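Local coordinates for protein SYE1 (Shewanella oneidensis, PDB 4AWT) that binds flavin mononucleotide and probably acts as an NAD(P)H-dependent oxidoreductase that reduces carbon-carbon double bonds, as in other Old Yellow Enzyme relatives, at residues 102-107 and 184-189; 324-329 and 358-363. The protein carries 1 engineered substitution. One frame throughout, in Å; residues are numbered along the deposited sequence. Where two conformers were deposited one is given.

Both contacts belong to the same TIM barrel, on opposite sides of the chain's centre. Their centres lie 29 Å apart and their nearest atoms about 13 Å apart, so they do not touch. Interaction 1 joins the loops that follow strands 96-102 and 177-181. It is buried beside the flavin: Asn184 belongs to the FMN pocket, and the Trp102 side chain comes within about 4 Å of the cofactor. Interaction 2 lies nearer the surface; its centre is about 20 Å from the chain's centre, where a C-terminal segment packs on helix 323-327. It too borders the cofactor, since Pro324 and Ile326 touch FMN. The octyl glucoside meets interaction 1 alone.

Interaction 1: residues 102-107 and 184-189; sequences WHVGRV and NGYLIN. With BOG (octyl beta-D-glucopyranoside), chain D.
Gly105 and Leu187 bring their backbones to 4.1 Å, CA to CA, where the type II' turn from Val104 to Val107 meets the start of helix 187-192. These are loops after the third and fourth strands of the TIM barrel, beside the FMN pocket to which Asn184 belongs. One direct hydrogen bond joins the segments: Leu187 N donates to His103 O at 3.0 Å and 164°. Water 1 accepts from Ile188 N and lies 2.9 Å from His103 O.

The Tyr186 ring fills the angle between Trp102 and the turn. The indole edge points at one face of the phenol in a T-shaped pair, with planes at 88° and Trp102 NE1 3.4 Å from Tyr186 CD2. Val104 CB packs on CD1 of the phenol, and Val107 CG1 lies 3.7 Å from Tyr186 CE1. The Tyr186 hydroxyl is hydrogen-bonded to BOG O4 at 2.7 Å and to Tyr68. With an alanine here, the indole edge would probably lose its aromatic face, and Tyr68 and the sugar O4 their shared hydroxyl partner.

Leu187 CD2 sits over a face of the His103 imidazole, 3.7 Å from the ring centroid. His103 CG is anti to the backbone N (chi1 -166°); from there ND1 accepts a hydrogen bond from Gly105 N in the ring plane, which fixes the ring's rotation. Gly105 has positive phi, and a CB there would clash with Leu187 CD1. Water 2 bridges Arg106 NE and Gly185 O.

Trp102 stacks on His181 at the end of strand 177-181. Helix 153-172 covers His103 and Leu187 through Val159, and Leu187 also meets Phe213 of helix 212-225.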
loop_
_atom_site.group_PDB
_atom_site.type_symbol
_atom_site.label_atom_id
_atom_site.label_comp_id
_atom_site.label_asym_id
_atom_site.label_seq_id
_atom_site.Cartn_x
_atom_site.Cartn_y
_atom_site.Cartn_z
ATOM N N TRP A 102 -2.043 -4.241 5.817
ATOM C CA TRP A 102 -0.615 -4.535 5.776
ATOM C C TRP A 102 -0.256 -5.751 6.638
ATOM O O TRP A 102 -0.605 -5.813 7.819
ATOM C CB TRP A 102 0.188 -3.344 6.290
ATOM C CG TRP A 102 1.569 -3.196 5.755
ATOM C CD1 TRP A 102 2.231 -3.894 4.791
ATOM C CD2 TRP A 102 2.449 -2.150 6.169
ATOM N NE1 TRP A 102 3.470 -3.336 4.576
ATOM C CE2 TRP A 102 3.613 -2.258 5.390
ATOM C CE3 TRP A 102 2.340 -1.111 7.101
ATOM C CZ2 TRP A 102 4.662 -1.345 5.524
ATOM C CZ3 TRP A 102 3.387 -0.219 7.202
ATOM C CH2 TRP A 102 4.495 -0.338 6.447
ATOM N N HIS A 103 0.548 -6.637 6.058
ATOM C CA HIS A 103 1.340 -7.607 6.822
ATOM C C HIS A 103 2.718 -7.599 6.191
ATOM O O HIS A 103 2.881 -7.902 5.010
ATOM C CB HIS A 103 0.750 -9.016 6.823
ATOM C CG HIS A 103 1.361 -9.914 7.866
ATOM N ND1 HIS A 103 2.666 -10.062 8.040
ATOM C CD2 HIS A 103 0.708 -10.637 8.805
ATOM C CE1 HIS A 103 2.851 -10.890 9.044
ATOM N NE2 HIS A 103 1.678 -11.265 9.537
ATOM N N VAL A 104 3.722 -7.227 6.990
ATOM C CA VAL A 104 5.071 -7.081 6.495
ATOM C C VAL A 104 5.850 -8.376 6.373
ATOM O O VAL A 104 6.931 -8.388 5.760
ATOM C CB VAL A 104 5.873 -6.107 7.371
ATOM C CG1 VAL A 104 5.220 -4.730 7.388
ATOM C CG2 VAL A 104 6.080 -6.686 8.776
ATOM N N GLY A 105 5.401 -9.455 6.955
ATOM C CA GLY A 105 6.121 -10.711 6.971
ATOM C C GLY A 105 7.463 -10.510 7.574
ATOM O O GLY A 105 7.624 -9.996 8.691
ATOM N N ARG A 106 8.522 -10.897 6.831
ATOM C CA ARG A 106 9.872 -10.866 7.345
ATOM C C ARG A 106 10.499 -9.498 7.391
ATOM O O ARG A 106 11.618 -9.356 7.911
ATOM C CB ARG A 106 10.786 -11.771 6.495
ATOM C CG ARG A 106 11.083 -11.186 5.131
ATOM C CD ARG A 106 11.771 -12.205 4.246
ATOM N NE ARG A 106 11.976 -11.660 2.923
ATOM C CZ ARG A 106 12.636 -12.261 1.966
ATOM N NH1 ARG A 106 13.150 -13.465 2.126
ATOM N NH2 ARG A 106 12.748 -11.634 0.780
ATOM N N VAL A 107 9.834 -8.465 6.849
ATOM C CA VAL A 107 10.427 -7.117 6.831
ATOM C C VAL A 107 10.012 -6.397 8.101
ATOM O O VAL A 107 9.129 -5.549 8.128
ATOM C CB VAL A 107 10.061 -6.373 5.552
ATOM C CG1 VAL A 107 10.749 -5.028 5.540
ATOM C CG2 VAL A 107 10.416 -7.171 4.318
ATOM N N ASN A 184 6.050 -4.545 -2.588
ATOM C CA ASN A 184 7.230 -3.990 -1.971
ATOM C C ASN A 184 7.846 -4.939 -0.932
ATOM O O ASN A 184 8.368 -4.495 0.094
ATOM C CB ASN A 184 6.941 -2.607 -1.412
ATOM C CG ASN A 184 6.565 -1.670 -2.536
ATOM O OD1 ASN A 184 6.673 -1.992 -3.701
ATOM N ND2 ASN A 184 6.104 -0.498 -2.180
ATOM N N GLY A 185 7.880 -6.218 -1.260
ATOM C CA GLY A 185 8.640 -7.163 -0.486
ATOM C C GLY A 185 7.974 -7.646 0.785
ATOM O O GLY A 185 8.640 -8.349 1.569
ATOM N N TYR A 186 6.707 -7.330 1.002
ATOM C CA TYR A 186 6.008 -7.700 2.237
ATOM C C TYR A 186 5.453 -9.111 2.137
ATOM O O TYR A 186 5.835 -9.885 1.285
ATOM C CB TYR A 186 5.056 -6.567 2.634
ATOM C CG TYR A 186 5.837 -5.300 2.912
ATOM C CD1 TYR A 186 6.760 -5.236 3.949
ATOM C CD2 TYR A 186 5.647 -4.166 2.137
ATOM C CE1 TYR A 186 7.477 -4.095 4.215
ATOM C CE2 TYR A 186 6.350 -3.016 2.395
ATOM C CZ TYR A 186 7.273 -2.956 3.418
ATOM O OH TYR A 186 7.956 -1.800 3.621
ATOM N N LEU A 187 4.607 -9.529 3.112
ATOM C CA LEU A 187 4.349 -10.950 3.294
ATOM C C LEU A 187 3.853 -11.633 2.048
ATOM O O LEU A 187 4.377 -12.682 1.648
ATOM C CB LEU A 187 3.333 -11.180 4.423
ATOM C CG LEU A 187 3.070 -12.661 4.688
ATOM C CD1 LEU A 187 4.285 -13.417 5.170
ATOM C CD2 LEU A 187 1.915 -12.794 5.680
ATOM N N ILE A 188 2.795 -11.108 1.435
ATOM C CA ILE A 188 2.255 -11.804 0.267
ATOM C C ILE A 188 3.295 -11.862 -0.844
ATOM O O ILE A 188 3.429 -12.871 -1.551
ATOM C CB ILE A 188 0.912 -11.217 -0.166
ATOM C CG1 ILE A 188 -0.105 -11.344 0.999
ATOM C CG2 ILE A 188 0.398 -11.894 -1.425
ATOM C CD1 ILE A 188 -1.370 -10.663 0.753
ATOM N N ASN A 189 4.046 -10.769 -1.009
ATOM C CA ASN A 189 5.098 -10.730 -2.003
ATOM C C ASN A 189 6.184 -11.756 -1.735
ATOM O O ASN A 189 6.813 -12.246 -2.696
ATOM C CB ASN A 189 5.587 -9.285 -2.068
ATOM C CG ASN A 189 6.399 -8.845 -3.255
ATOM O OD1 ASN A 189 6.616 -7.629 -3.385
ATOM N ND2 ASN A 189 6.793 -9.743 -4.131
HETATM C C1 BOG D . 10.114 2.491 4.144
HETATM O O1 BOG D . 11.068 3.512 4.252
HETATM C C2 BOG D . 8.778 2.900 4.680
HETATM O O2 BOG D . 8.825 3.138 6.070
HETATM C C3 BOG D . 7.702 1.825 4.461
HETATM O O3 BOG D . 6.433 2.334 4.763
HETATM C C4 BOG D . 7.687 1.477 2.966
HETATM O O4 BOG D . 6.776 0.451 2.760
HETATM C C5 BOG D . 9.071 1.108 2.446
HETATM O O5 BOG D . 9.907 2.216 2.717
HETATM C C6 BOG D . 9.061 0.811 0.969
HETATM O O6 BOG D . 10.380 0.399 0.653
HETATM C "C1'" BOG D . 12.403 3.068 4.312
HETATM C "C2'" BOG D . 13.433 4.155 4.609
HETATM C "C3'" BOG D . 13.267 5.399 3.790
HETATM C "C4'" BOG D . 14.395 6.416 3.670
HETATM C "C5'" BOG D . 13.873 7.753 4.207
HETATM C "C6'" BOG D . 14.568 8.112 5.522
HETATM C "C7'" BOG D . 14.013 9.441 6.065
HETATM C "C8'" BOG D . 15.087 9.996 6.992
HETATM O O HOH W 1 1.830 -8.517 2.425
HETATM O O HOH W 2 11.300 -9.200 1.619
#

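Interaction 2: residues 324-329 and 358-363; sequences PFIANP and TDYPTY
Ala327 and Tyr360 mark the closest backbone approach, 5.7 Å between CA atoms, with Pro329 and Thr362 following at 6.1 Å. In this TIM barrel, helix 323-327 comes directly after the eighth strand, 318-320. Its end and the residues just beyond it are packed against an irregular C-terminal segment. No direct hydrogen bond joins residues 324-329 to 358-363, so the contact rests on side chains packed against backbone and on each other, and on one water.

Tyr360 carries most of it. Its CG is anti to the carbonyl carbon (chi1 -70°), beside the backbone N, which lays the ring over the last turn of the helix. One face covers the backbone: Ala327 CA makes a CH-pi contact 3.6 Å from the ring centroid, only 15° off the normal. Ala327 CB reaches Tyr360 CE1 at 3.7 Å. Ile326 O lies 3.2 Å from Tyr360 CD2, and in the conformer given the Ile326 side chain runs alongside the tyrosine, its CG2 branch near CE2. The phenol hydroxyl is hydrogen-bonded to Val345 N, and His344 also touches the side chain. Ile326 O accepts a hydrogen bond from Arg48.

Pro329 extends the contact beyond the helix. Pro329 CG lies 3.4 Å from Tyr360 O. The same CG meets the methyl of Thr362.

The first bond of the Asn328 side chain, at the first residue to leave helical geometry, leads away from residues 358-363. Its ND2 donates to Pro324 O, in the carbonyl plane and on a lone pair, while its OD1 accepts a hydrogen bond from Ala342 N.

Water 3 donates to Ala327 O and to Pro361 O, each at 2.8 Å.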
loop_
_atom_site.group_PDB
_atom_site.type_symbol
_atom_site.label_atom_id
_atom_site.label_comp_id
_atom_site.label_asym_id
_atom_site.label_seq_id
_atom_site.Cartn_x
_atom_site.Cartn_y
_atom_site.Cartn_z
ATOM N N PRO A 324 5.506 13.698 -3.983
ATOM C CA PRO A 324 4.957 15.044 -4.178
ATOM C C PRO A 324 3.749 15.346 -3.295
ATOM O O PRO A 324 3.539 16.492 -2.929
ATOM C CB PRO A 324 4.572 15.064 -5.661
ATOM C CG PRO A 324 5.576 14.091 -6.293
ATOM C CD PRO A 324 5.659 12.966 -5.268
ATOM N N PHE A 325 2.935 14.334 -2.954
ATOM C CA PHE A 325 1.800 14.599 -2.069
ATOM C C PHE A 325 2.210 14.882 -0.638
ATOM O O PHE A 325 1.483 15.515 0.096
ATOM C CB PHE A 325 0.782 13.444 -2.119
ATOM C CG PHE A 325 -0.547 13.819 -2.718
ATOM C CD1 PHE A 325 -1.232 14.929 -2.268
ATOM C CD2 PHE A 325 -1.090 13.065 -3.742
ATOM C CE1 PHE A 325 -2.459 15.271 -2.785
ATOM C CE2 PHE A 325 -2.336 13.397 -4.268
ATOM C CZ PHE A 325 -3.012 14.505 -3.782
ATOM N N ILE A 326 3.386 14.424 -0.215
ATOM C CA ILE A 326 3.796 14.750 1.138
ATOM C C ILE A 326 3.937 16.255 1.294
ATOM O O ILE A 326 3.460 16.818 2.266
ATOM C CB ILE A 326 5.093 14.007 1.439
ATOM C CG1 ILE A 326 4.778 12.509 1.481
ATOM C CG2 ILE A 326 5.798 14.511 2.692
ATOM C CD1 ILE A 326 6.061 11.697 1.651
ATOM N N ALA A 327 4.586 16.893 0.327
ATOM C CA ALA A 327 4.941 18.289 0.434
ATOM C C ALA A 327 3.942 19.254 -0.205
ATOM O O ALA A 327 4.086 20.454 -0.039
ATOM C CB ALA A 327 6.320 18.522 -0.172
ATOM N N ASN A 328 2.961 18.743 -0.918
ATOM C CA ASN A 328 2.034 19.567 -1.681
ATOM C C ASN A 328 0.626 19.083 -1.379
ATOM O O ASN A 328 0.103 18.201 -2.037
ATOM C CB ASN A 328 2.302 19.483 -3.185
ATOM C CG ASN A 328 3.697 19.999 -3.506
ATOM O OD1 ASN A 328 3.888 21.201 -3.661
ATOM N ND2 ASN A 328 4.649 19.077 -3.552
ATOM N N PRO A 329 -0.016 19.639 -0.325
ATOM C CA PRO A 329 -1.352 19.157 0.013
ATOM C C PRO A 329 -2.346 19.359 -1.115
ATOM O O PRO A 329 -3.278 18.584 -1.296
ATOM C CB PRO A 329 -1.714 19.939 1.279
ATOM C CG PRO A 329 -0.858 21.192 1.209
ATOM C CD PRO A 329 0.441 20.705 0.599
ATOM N N THR A 358 1.520 18.299 8.617
ATOM C CA THR A 358 0.384 19.128 8.342
ATOM C C THR A 358 0.713 20.590 8.084
ATOM O O THR A 358 -0.184 21.397 7.854
ATOM C CB THR A 358 -0.662 19.081 9.479
ATOM O OG1 THR A 358 0.022 19.477 10.664
ATOM C CG2 THR A 358 -1.222 17.700 9.647
ATOM N N ASP A 359 2.007 20.937 8.087
ATOM C CA ASP A 359 2.438 22.327 7.961
ATOM C C ASP A 359 3.101 22.621 6.640
ATOM O O ASP A 359 3.719 23.682 6.500
ATOM C CB ASP A 359 3.297 22.761 9.143
ATOM C CG ASP A 359 4.582 22.031 9.270
ATOM O OD1 ASP A 359 4.816 21.096 8.504
ATOM O OD2 ASP A 359 5.368 22.389 10.208
ATOM N N TYR A 360 2.953 21.772 5.619
ATOM C CA TYR A 360 3.277 22.140 4.270
ATOM C C TYR A 360 2.149 23.006 3.728
ATOM O O TYR A 360 1.003 22.528 3.697
ATOM C CB TYR A 360 3.495 20.952 3.386
ATOM C CG TYR A 360 4.721 20.128 3.624
ATOM C CD1 TYR A 360 5.946 20.484 3.073
ATOM C CD2 TYR A 360 4.678 18.960 4.377
ATOM C CE1 TYR A 360 7.074 19.696 3.230
ATOM C CE2 TYR A 360 5.799 18.187 4.567
ATOM C CZ TYR A 360 6.988 18.552 3.988
ATOM O OH TYR A 360 8.126 17.775 4.105
ATOM N N PRO A 361 2.386 24.238 3.331
ATOM C CA PRO A 361 1.258 25.089 2.880
ATOM C C PRO A 361 0.731 24.754 1.518
ATOM O O PRO A 361 1.401 24.141 0.673
ATOM C CB PRO A 361 1.847 26.488 2.898
ATOM C CG PRO A 361 3.225 26.303 2.801
ATOM C CD PRO A 361 3.653 24.971 3.365
ATOM N N THR A 362 -0.496 25.202 1.285
ATOM C CA THR A 362 -0.975 25.289 -0.075
ATOM C C THR A 362 -0.235 26.372 -0.832
ATOM O O THR A 362 0.409 27.251 -0.264
ATOM C CB THR A 362 -2.492 25.545 -0.098
ATOM O OG1 THR A 362 -2.744 26.773 0.580
ATOM C CG2 THR A 362 -3.256 24.411 0.591
ATOM N N TYR A 363 -0.322 26.287 -2.160
ATOM C CA TYR A 363 0.430 27.202 -3.018
ATOM C C TYR A 363 -0.105 28.617 -2.870
ATOM O O TYR A 363 -1.316 28.862 -2.904
ATOM C CB TYR A 363 0.270 26.752 -4.477
ATOM C CG TYR A 363 1.042 27.662 -5.419
ATOM C CD1 TYR A 363 2.431 27.647 -5.422
ATOM C CD2 TYR A 363 0.400 28.560 -6.246
ATOM C CE1 TYR A 363 3.144 28.473 -6.234
ATOM C CE2 TYR A 363 1.109 29.407 -7.076
ATOM C CZ TYR A 363 2.483 29.352 -7.064
ATOM O OH TYR A 363 3.203 30.166 -7.887
HETATM O O HOH W 3 4.023 23.149 0.546
#